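Local structure of type C neurotoxin (Clostridium botulinum, 3PME) at residues Y136-F141 / D225-P230; T235-I240 / I273-A278; K266-N271 / I406-G411. The protein probably binds gangliosides and phospholipid at the neuronal membrane, as the receptor-binding domain of a mosaic C/D botulinum neurotoxin. All coordinates share one frame; numbering follows the deposited sequence.

Interaction 1. Residues Y136-F141 / D225-P230; sequences YTNKWF and DYWGNP
Trp140 holds CG anti to its carbonyl carbon (chi1 -72°), carrying the indole to Asn229, while Asn138, with CG opposite its own nitrogen (chi1 -161°), points its amide nitrogen at a face of Trp227, the planes inclined. Asn138 and Trp227 lie in two beta turns, type II Tyr136-Lys139 and type I Asp225-Gly228, with Trp140 and Asn229 just after, where the concanavalin-like half of the domain joins the trefoil half. The backbone link is Trp140 N to Trp227 O, 2.9 Å and nearly straight at 163°. The Trp227 ring is sandwiched: Asn138 ND2 lies 3.4 Å above one face, and Tyr226 CD2 covers the opposite one. The Asn138 amide is held from outside, OD1 by Lys76 and ND2 by Asp409, and Trp227 NE1 donates to Ser407 O. The extended Lys139 chain brings CE over the face of Tyr226, 4.0 Å from its centroid, a CH-pi contact, while NZ is held by the carbonyls of His133 and Gly135. Asp225 OD1 accepts from Trp227 N, closing an Asx turn, and from Asn229 N on the opposite carboxylate face. Trp140 NE1 donates a more bent hydrogen bond to Asn229 OD1, 2.9 Å, in the indole plane, the amide almost perpendicular to the ring.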
loop_
_atom_site.group_PDB
_atom_site.type_symbol
_atom_site.label_atom_id
_atom_site.label_comp_id
_atom_site.label_asym_id
_atom_site.label_seq_id
_atom_site.Cartn_x
_atom_site.Cartn_y
_atom_site.Cartn_z
ATOM N N TYR A 136 -5.478 2.505 -7.474
ATOM C CA TYR A 136 -4.417 2.836 -6.526
ATOM C C TYR A 136 -4.647 4.144 -5.774
ATOM O O TYR A 136 -3.707 4.701 -5.210
ATOM C CB TYR A 136 -3.066 2.948 -7.246
ATOM C CG TYR A 136 -2.670 1.755 -8.089
ATOM C CD1 TYR A 136 -1.892 0.733 -7.563
ATOM C CD2 TYR A 136 -3.067 1.666 -9.418
ATOM C CE1 TYR A 136 -1.523 -0.359 -8.345
ATOM C CE2 TYR A 136 -2.705 0.588 -10.204
ATOM C CZ TYR A 136 -1.936 -0.419 -9.662
ATOM O OH TYR A 136 -1.587 -1.488 -10.460
ATOM N N THR A 137 -5.878 4.650 -5.762
ATOM C CA THR A 137 -6.149 5.877 -5.020
ATOM C C THR A 137 -5.754 5.706 -3.545
ATOM O O THR A 137 -6.223 4.788 -2.876
ATOM C CB THR A 137 -7.631 6.287 -5.122
ATOM O OG1 THR A 137 -7.970 6.521 -6.496
ATOM C CG2 THR A 137 -7.859 7.571 -4.340
ATOM N N ASN A 138 -4.888 6.603 -3.066
ATOM C CA ASN A 138 -4.343 6.591 -1.708
ATOM C C ASN A 138 -3.596 5.323 -1.309
ATOM O O ASN A 138 -3.454 5.028 -0.113
ATOM C CB ASN A 138 -5.423 6.899 -0.656
ATOM C CG ASN A 138 -4.826 7.338 0.665
ATOM O OD1 ASN A 138 -3.897 8.153 0.689
ATOM N ND2 ASN A 138 -5.372 6.825 1.776
ATOM N N LYS A 139 -3.114 4.573 -2.297
ATOM C CA LYS A 139 -2.327 3.377 -2.034
ATOM C C LYS A 139 -0.899 3.630 -2.481
ATOM O O LYS A 139 -0.676 4.269 -3.505
ATOM C CB LYS A 139 -2.885 2.167 -2.795
ATOM C CG LYS A 139 -4.281 1.789 -2.373
ATOM C CD LYS A 139 -4.766 0.554 -3.090
ATOM C CE LYS A 139 -6.212 0.257 -2.698
ATOM N NZ LYS A 139 -6.823 -0.733 -3.623
ATOM N N TRP A 140 0.068 3.169 -1.703
ATOM C CA TRP A 140 1.460 3.243 -2.155
ATOM C C TRP A 140 1.636 2.398 -3.406
ATOM O O TRP A 140 1.280 1.224 -3.407
ATOM C CB TRP A 140 2.384 2.660 -1.103
ATOM C CG TRP A 140 2.559 3.483 0.144
ATOM C CD1 TRP A 140 1.955 3.288 1.356
ATOM C CD2 TRP A 140 3.426 4.607 0.305
ATOM N NE1 TRP A 140 2.399 4.227 2.261
ATOM C CE2 TRP A 140 3.313 5.038 1.644
ATOM C CE3 TRP A 140 4.303 5.283 -0.551
ATOM C CZ2 TRP A 140 4.024 6.134 2.139
ATOM C CZ3 TRP A 140 5.018 6.356 -0.054
ATOM C CH2 TRP A 140 4.874 6.771 1.275
ATOM N N PHE A 141 2.202 2.984 -4.460
ATOM C CA PHE A 141 2.660 2.172 -5.590
ATOM C C PHE A 141 4.061 2.590 -6.014
ATOM O O PHE A 141 4.477 3.722 -5.769
ATOM C CB PHE A 141 1.660 2.147 -6.761
ATOM C CG PHE A 141 1.364 3.493 -7.371
ATOM C CD1 PHE A 141 0.364 4.304 -6.854
ATOM C CD2 PHE A 141 2.021 3.913 -8.529
ATOM C CE1 PHE A 141 0.061 5.529 -7.435
ATOM C CE2 PHE A 141 1.721 5.134 -9.129
ATOM C CZ PHE A 141 0.737 5.947 -8.586
ATOM N N ASP A 225 -1.331 -2.806 5.523
ATOM C CA ASP A 225 -2.750 -2.457 5.518
ATOM C C ASP A 225 -3.228 -2.224 4.080
ATOM O O ASP A 225 -2.458 -2.377 3.113
ATOM C CB ASP A 225 -3.080 -1.285 6.478
ATOM C CG ASP A 225 -2.559 0.074 6.000
ATOM O OD1 ASP A 225 -2.173 0.232 4.817
ATOM O OD2 ASP A 225 -2.549 1.016 6.821
ATOM N N TYR A 226 -4.497 -1.867 3.941
ATOM C CA TYR A 226 -5.162 -1.705 2.655
ATOM C C TYR A 226 -4.432 -0.715 1.757
ATOM O O TYR A 226 -4.416 -0.872 0.530
ATOM C CB TYR A 226 -6.587 -1.220 2.930
ATOM C CG TYR A 226 -7.450 -1.004 1.718
ATOM C CD1 TYR A 226 -8.065 -2.075 1.082
ATOM C CD2 TYR A 226 -7.664 0.275 1.219
ATOM C CE1 TYR A 226 -8.860 -1.881 -0.037
ATOM C CE2 TYR A 226 -8.472 0.478 0.124
ATOM C CZ TYR A 226 -9.059 -0.602 -0.507
ATOM O OH TYR A 226 -9.844 -0.399 -1.618
ATOM N N TRP A 227 -3.831 0.298 2.362
ATOM C CA TRP A 227 -3.176 1.379 1.620
ATOM C C TRP A 227 -1.720 1.070 1.293
ATOM O O TRP A 227 -1.055 1.863 0.627
ATOM C CB TRP A 227 -3.190 2.655 2.472
ATOM C CG TRP A 227 -4.524 2.909 3.090
ATOM C CD1 TRP A 227 -4.856 2.788 4.414
ATOM C CD2 TRP A 227 -5.717 3.299 2.410
ATOM N NE1 TRP A 227 -6.184 3.086 4.593
ATOM C CE2 TRP A 227 -6.736 3.409 3.380
ATOM C CE3 TRP A 227 -6.027 3.558 1.068
ATOM C CZ2 TRP A 227 -8.039 3.774 3.048
ATOM C CZ3 TRP A 227 -7.322 3.928 0.739
ATOM C CH2 TRP A 227 -8.314 4.029 1.730
ATOM N N GLY A 228 -1.207 -0.050 1.788
ATOM C CA GLY A 228 0.212 -0.353 1.660
ATOM C C GLY A 228 1.123 0.152 2.777
ATOM O O GLY A 228 2.346 0.061 2.678
ATOM N N ASN A 229 0.533 0.689 3.841
ATOM C CA ASN A 229 1.285 1.080 5.033
ATOM C C ASN A 229 1.598 -0.172 5.856
ATOM O O ASN A 229 0.891 -1.177 5.755
ATOM C CB ASN A 229 0.448 1.987 5.945
ATOM C CG ASN A 229 -0.136 3.189 5.234
ATOM O OD1 ASN A 229 0.538 3.866 4.459
ATOM N ND2 ASN A 229 -1.405 3.481 5.523
ATOM N N PRO A 230 2.627 -0.113 6.718
ATOM C CA PRO A 230 2.832 -1.242 7.635
ATOM C C PRO A 230 1.618 -1.465 8.529
ATOM O O PRO A 230 1.055 -0.497 9.072
ATOM C CB PRO A 230 4.030 -0.791 8.475
ATOM C CG PRO A 230 4.795 0.119 7.514
ATOM C CD PRO A 230 3.707 0.880 6.816
HETATM O O HOH W 1 -5.204 -2.721 -1.370
#

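Interaction 2. Residues T235-I240 / I273-A278; sequences TEYYMI and ITIKSA
Ile273 and Tyr237 face each other as an antiparallel hydrogen-bonded pair, a single bridge whose two bonds are both 2.9 Å long. Tyr237 N gives to Ile273 O almost head-on (168° at the hydrogen), whereas the return bond from Ile273 N to Tyr237 O is more bent, at 147°. The same Ile273 carbonyl oxygen also receives the CA-H of Glu236, with 3.3 Å between Ile273 O and Glu236 CA. From CB, which points away from 235-240, the side chain of Ile273 doubles back: CG1 stands between the backbone nitrogen and carbonyl carbon (chi1 56°), a torsion that swings it back to Met239 CB, 3.8 Å away, and close to the Tyr237 carbonyl as well. At the tip, CD1 settles beside the carbonyl oxygen and CB of Tyr237. Ile275 adds its own CD1 at 4.3 Å from Tyr237 CD2, meeting the ring obliquely, while the hydroxyl of that tyrosine is engaged by Lys232 N. On the more exposed flank, Thr274 CG2 touches Glu236 CG. Beyond the bridge the backbones part, and a water spans the gap, donating to Thr235 O and accepting from Ile275 N. Strand 273-277 pairs with 292-299, and the bridge thereby ties the start of strand 238-241, and through it its partner 403-406, to the main sheet of the C-terminal beta-trefoil subdomain.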
loop_
_atom_site.group_PDB
_atom_site.type_symbol
_atom_site.label_atom_id
_atom_site.label_comp_id
_atom_site.label_asym_id
_atom_site.label_seq_id
_atom_site.Cartn_x
_atom_site.Cartn_y
_atom_site.Cartn_z
ATOM N N THR A 235 -3.807 -0.849 16.302
ATOM C CA THR A 235 -4.514 0.047 15.405
ATOM C C THR A 235 -5.861 -0.564 15.037
ATOM O O THR A 235 -5.977 -1.771 14.823
ATOM C CB THR A 235 -3.672 0.306 14.128
ATOM O OG1 THR A 235 -2.502 1.046 14.493
ATOM C CG2 THR A 235 -4.447 1.090 13.058
ATOM N N GLU A 236 -6.885 0.274 14.952
ATOM C CA GLU A 236 -8.184 -0.211 14.521
ATOM C C GLU A 236 -8.187 -0.421 13.016
ATOM O O GLU A 236 -7.737 0.438 12.252
ATOM C CB GLU A 236 -9.300 0.744 14.944
ATOM C CG GLU A 236 -9.513 0.702 16.449
ATOM C CD GLU A 236 -10.701 1.522 16.923
ATOM O OE1 GLU A 236 -11.423 2.081 16.077
ATOM O OE2 GLU A 236 -10.905 1.588 18.157
ATOM N N TYR A 237 -8.698 -1.572 12.602
ATOM C CA TYR A 237 -8.853 -1.869 11.176
ATOM C C TYR A 237 -10.233 -2.384 10.877
ATOM O O TYR A 237 -10.768 -3.195 11.639
ATOM C CB TYR A 237 -7.871 -2.951 10.723
ATOM C CG TYR A 237 -6.438 -2.518 10.812
ATOM C CD1 TYR A 237 -5.917 -1.595 9.908
ATOM C CD2 TYR A 237 -5.600 -3.032 11.788
ATOM C CE1 TYR A 237 -4.577 -1.186 9.992
ATOM C CE2 TYR A 237 -4.285 -2.633 11.876
ATOM C CZ TYR A 237 -3.775 -1.715 10.981
ATOM O OH TYR A 237 -2.462 -1.332 11.090
ATOM N N TYR A 238 -10.807 -1.944 9.764
ATOM C CA TYR A 238 -11.967 -2.631 9.224
ATOM C C TYR A 238 -11.428 -3.805 8.442
ATOM O O TYR A 238 -10.836 -3.642 7.356
ATOM C CB TYR A 238 -12.807 -1.697 8.357
ATOM C CG TYR A 238 -13.278 -0.478 9.125
ATOM C CD1 TYR A 238 -14.416 -0.541 9.937
ATOM C CD2 TYR A 238 -12.572 0.719 9.070
ATOM C CE1 TYR A 238 -14.840 0.572 10.653
ATOM C CE2 TYR A 238 -12.995 1.835 9.779
ATOM C CZ TYR A 238 -14.123 1.748 10.571
ATOM O OH TYR A 238 -14.532 2.860 11.274
ATOM N N MET A 239 -11.575 -4.987 9.023
ATOM C CA MET A 239 -11.083 -6.208 8.411
ATOM C C MET A 239 -12.047 -6.664 7.324
ATOM O O MET A 239 -13.236 -6.824 7.577
ATOM C CB MET A 239 -10.923 -7.288 9.474
ATOM C CG MET A 239 -10.421 -8.615 8.946
ATOM S SD MET A 239 -10.186 -9.743 10.338
ATOM C CE MET A 239 -9.530 -11.185 9.503
ATOM N N ILE A 240 -11.537 -6.842 6.110
ATOM C CA ILE A 240 -12.369 -7.301 5.012
ATOM C C ILE A 240 -11.767 -8.501 4.302
ATOM O O ILE A 240 -10.545 -8.678 4.252
ATOM C CB ILE A 240 -12.627 -6.186 3.963
ATOM C CG1 ILE A 240 -11.307 -5.618 3.439
ATOM C CG2 ILE A 240 -13.502 -5.085 4.563
ATOM C CD1 ILE A 240 -11.443 -4.902 2.089
ATOM N N ILE A 273 -11.765 -4.133 14.143
ATOM C CA ILE A 273 -11.004 -4.969 15.059
ATOM C C ILE A 273 -9.654 -4.334 15.403
ATOM O O ILE A 273 -9.222 -3.366 14.766
ATOM C CB ILE A 273 -10.829 -6.402 14.495
ATOM C CG1 ILE A 273 -10.169 -6.398 13.103
ATOM C CG2 ILE A 273 -12.187 -7.100 14.432
ATOM C CD1 ILE A 273 -8.666 -6.133 13.136
ATOM N N THR A 274 -9.001 -4.849 16.439
ATOM C CA THR A 274 -7.593 -4.561 16.662
ATOM C C THR A 274 -6.847 -5.887 16.723
ATOM O O THR A 274 -7.437 -6.930 16.987
ATOM C CB THR A 274 -7.336 -3.766 17.926
ATOM O OG1 THR A 274 -7.825 -4.511 19.045
ATOM C CG2 THR A 274 -8.050 -2.421 17.865
ATOM N N ILE A 275 -5.555 -5.851 16.421
ATOM C CA ILE A 275 -4.750 -7.063 16.410
ATOM C C ILE A 275 -3.792 -7.019 17.585
ATOM O O ILE A 275 -3.148 -5.988 17.839
ATOM C CB ILE A 275 -3.970 -7.215 15.078
ATOM C CG1 ILE A 275 -4.930 -7.116 13.892
ATOM C CG2 ILE A 275 -3.214 -8.543 15.050
ATOM C CD1 ILE A 275 -4.224 -7.048 12.537
ATOM N N LYS A 276 -3.726 -8.122 18.320
ATOM C CA LYS A 276 -2.874 -8.215 19.495
ATOM C C LYS A 276 -1.786 -9.257 19.281
ATOM O O LYS A 276 -1.987 -10.247 18.587
ATOM C CB LYS A 276 -3.706 -8.590 20.728
ATOM C CG LYS A 276 -4.861 -7.645 21.027
ATOM C CD LYS A 276 -4.336 -6.330 21.529
ATOM C CE LYS A 276 -5.443 -5.422 22.014
ATOM N NZ LYS A 276 -4.861 -4.147 22.510
ATOM N N SER A 277 -0.617 -9.021 19.866
ATOM C CA SER A 277 0.493 -9.955 19.722
ATOM C C SER A 277 0.391 -11.095 20.725
ATOM O O SER A 277 0.219 -10.856 21.920
ATOM C CB SER A 277 1.820 -9.230 19.923
ATOM O OG SER A 277 2.892 -10.150 19.830
ATOM N N ALA A 278 0.499 -12.327 20.238
ATOM C CA ALA A 278 0.498 -13.493 21.120
ATOM C C ALA A 278 1.889 -13.740 21.690
ATOM O O ALA A 278 2.086 -14.653 22.496
ATOM C CB ALA A 278 0.009 -14.719 20.380
HETATM O O HOH W 2 -4.260 -3.845 15.035
#

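Interaction 3. Residues K266-N271 / I406-G411; sequences KLYTKN and ISRDPG. With SO4 (sulfate ion), chain C.
The ring of Tyr268 has Arg408 across one face, with CG above the ring centre at 4.0 Å and almost on the ring normal, a CH-pi contact. Ile406 CG2 comes to the edge, 3.7 Å from Tyr268 CE1. Farther along the arginine, the chain bends at chi3 (73°) and turns the guanidinium back over the root of the tyrosine, so that Tyr268 CD2 sits over its centre, 3.7 Å above the plane, with the two flat groups inclined by 35°. NH1 thereby comes alongside Tyr268 CB, and it also makes a weak hydrogen bond to the hydroxyl of Tyr238. At its far end the phenol accepts a nearly straight hydrogen bond from the backbone: Asp409 N to Tyr268 OH is 3.1 Å, at 167°. The hydroxyl is bonded to Trp412 O too, and that tryptophan stacks edge-to-face with the ring. Leu267 CD2 and Ile406 CD1 add an apolar touch. Asp409 OD2 receives Gly411 N in an Asx turn and forms a salt bridge with Lys76. Away from these contacts, Lys270 NZ and Asn271 ND2 grip a sulfate, probably from the crystallisation liquor, which Tyr248 and Tyr299 also bind. The ring thus joins the 266-271 loop to the segment following the last strand, 403-406, of the C-terminal beta-trefoil subdomain.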
loop_
_atom_site.group_PDB
_atom_site.type_symbol
_atom_site.label_atom_id
_atom_site.label_comp_id
_atom_site.label_asym_id
_atom_site.label_seq_id
_atom_site.Cartn_x
_atom_site.Cartn_y
_atom_site.Cartn_z
ATOM N N LYS A 266 -18.902 3.363 1.038
ATOM C CA LYS A 266 -17.952 3.724 2.087
ATOM C C LYS A 266 -17.003 2.596 2.466
ATOM O O LYS A 266 -17.411 1.431 2.561
ATOM C CB LYS A 266 -18.692 4.207 3.337
ATOM C CG LYS A 266 -19.337 5.570 3.183
ATOM C CD LYS A 266 -20.332 5.839 4.292
ATOM C CE LYS A 266 -19.690 5.841 5.671
ATOM N NZ LYS A 266 -20.696 6.220 6.708
ATOM N N LEU A 267 -15.736 2.946 2.687
ATOM C CA LEU A 267 -14.756 1.987 3.186
ATOM C C LEU A 267 -14.765 1.857 4.700
ATOM O O LEU A 267 -14.449 0.798 5.240
ATOM C CB LEU A 267 -13.351 2.395 2.755
ATOM C CG LEU A 267 -13.063 2.386 1.264
ATOM C CD1 LEU A 267 -11.641 2.840 1.050
ATOM C CD2 LEU A 267 -13.280 0.979 0.740
ATOM N N TYR A 268 -15.067 2.942 5.404
ATOM C CA TYR A 268 -15.034 2.899 6.852
ATOM C C TYR A 268 -16.437 2.559 7.309
ATOM O O TYR A 268 -17.341 3.399 7.239
ATOM C CB TYR A 268 -14.573 4.231 7.447
ATOM C CG TYR A 268 -13.237 4.726 6.925
ATOM C CD1 TYR A 268 -12.201 3.841 6.639
ATOM C CD2 TYR A 268 -13.010 6.085 6.749
ATOM C CE1 TYR A 268 -10.980 4.304 6.172
ATOM C CE2 TYR A 268 -11.791 6.557 6.284
ATOM C CZ TYR A 268 -10.786 5.664 5.997
ATOM O OH TYR A 268 -9.575 6.154 5.540
ATOM N N THR A 269 -16.603 1.322 7.771
ATOM C CA THR A 269 -17.930 0.751 7.998
ATOM C C THR A 269 -18.252 0.663 9.502
ATOM O O THR A 269 -18.463 1.690 10.144
ATOM C CB THR A 269 -18.069 -0.620 7.302
ATOM O OG1 THR A 269 -17.039 -1.499 7.773
ATOM C CG2 THR A 269 -17.937 -0.462 5.768
ATOM N N LYS A 270 -18.274 -0.548 10.057
ATOM C CA LYS A 270 -18.608 -0.763 11.469
ATOM C C LYS A 270 -17.747 -1.863 12.084
ATOM O O LYS A 270 -17.180 -2.703 11.369
ATOM C CB LYS A 270 -20.077 -1.191 11.601
ATOM C CG LYS A 270 -21.086 -0.182 11.111
ATOM C CD LYS A 270 -22.497 -0.705 11.321
ATOM C CE LYS A 270 -22.618 -1.358 12.677
ATOM N NZ LYS A 270 -24.025 -1.346 13.173
ATOM N N ASN A 271 -17.706 -1.882 13.417
ATOM C CA ASN A 271 -17.022 -2.933 14.170
ATOM C C ASN A 271 -15.570 -3.186 13.753
ATOM O O ASN A 271 -15.199 -4.314 13.447
ATOM C CB ASN A 271 -17.802 -4.254 14.105
ATOM C CG ASN A 271 -19.244 -4.106 14.555
ATOM O OD1 ASN A 271 -19.571 -3.242 15.373
ATOM N ND2 ASN A 271 -20.112 -4.966 14.040
ATOM N N ILE A 406 -8.393 -2.250 6.639
ATOM C CA ILE A 406 -8.521 -0.848 6.265
ATOM C C ILE A 406 -8.381 0.046 7.475
ATOM O O ILE A 406 -9.247 0.049 8.342
ATOM C CB ILE A 406 -9.860 -0.554 5.577
ATOM C CG1 ILE A 406 -10.067 -1.483 4.377
ATOM C CG2 ILE A 406 -9.905 0.904 5.137
ATOM C CD1 ILE A 406 -11.440 -1.322 3.744
ATOM N N SER A 407 -7.291 0.802 7.531
ATOM C CA SER A 407 -7.101 1.796 8.581
ATOM C C SER A 407 -7.751 3.121 8.175
ATOM O O SER A 407 -7.902 3.420 6.975
ATOM C CB SER A 407 -5.612 2.012 8.809
ATOM O OG SER A 407 -4.990 2.344 7.559
ATOM N N ARG A 408 -8.125 3.924 9.166
ATOM C CA ARG A 408 -8.522 5.294 8.889
ATOM C C ARG A 408 -7.256 6.081 8.609
ATOM O O ARG A 408 -6.455 6.357 9.500
ATOM C CB ARG A 408 -9.317 5.876 10.058
ATOM C CG ARG A 408 -10.622 5.121 10.264
ATOM C CD ARG A 408 -11.543 5.846 11.226
ATOM N NE ARG A 408 -12.138 7.029 10.612
ATOM C CZ ARG A 408 -13.425 7.138 10.291
ATOM N NH1 ARG A 408 -14.258 6.134 10.530
ATOM N NH2 ARG A 408 -13.876 8.254 9.738
ATOM N N ASP A 409 -7.055 6.390 7.336
ATOM C CA ASP A 409 -5.810 6.981 6.870
ATOM C C ASP A 409 -6.098 8.425 6.450
ATOM O O ASP A 409 -7.150 8.703 5.888
ATOM C CB ASP A 409 -5.295 6.145 5.682
ATOM C CG ASP A 409 -3.969 6.648 5.130
ATOM O OD1 ASP A 409 -2.896 6.122 5.517
ATOM O OD2 ASP A 409 -4.013 7.569 4.312
ATOM N N PRO A 410 -5.168 9.358 6.727
ATOM C CA PRO A 410 -5.444 10.773 6.438
ATOM C C PRO A 410 -5.617 11.062 4.939
ATOM O O PRO A 410 -6.165 12.107 4.577
ATOM C CB PRO A 410 -4.209 11.501 6.983
ATOM C CG PRO A 410 -3.148 10.463 7.064
ATOM C CD PRO A 410 -3.856 9.162 7.353
ATOM N N GLY A 411 -5.174 10.136 4.094
ATOM C CA GLY A 411 -5.329 10.272 2.649
ATOM C C GLY A 411 -6.676 9.803 2.111
ATOM O O GLY A 411 -6.933 9.825 0.909
HETATM S S SO4 C . -24.241 -5.008 14.237
HETATM O O1 SO4 C . -24.668 -5.202 12.850
HETATM O O2 SO4 C . -22.798 -4.877 14.328
HETATM O O3 SO4 C . -24.860 -3.787 14.746
HETATM O O4 SO4 C . -24.666 -6.149 15.047
#

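Overall arrangement
The centre of interaction 1 lies about 2 Å from that of the chain, and the contact is buried, joining the two halves of the domain; the centres of interactions 2 and 3 are about 17 and 14 Å from it, within the trefoil half. Interaction 3 is mostly buried but carries an exposed arginine, and interaction 2 is partly buried. Segment 406-411 connects all three: Ser407 and Asp409 bond to side chains of interaction 1, and Ile406 N pairs with Tyr238 O of interaction 2. Chemistry follows place: indoles and buried amides at the junction, backbone pairing with aliphatic contacts between strands, and a phenol under an arginine where a loop meets the segment after the last strand.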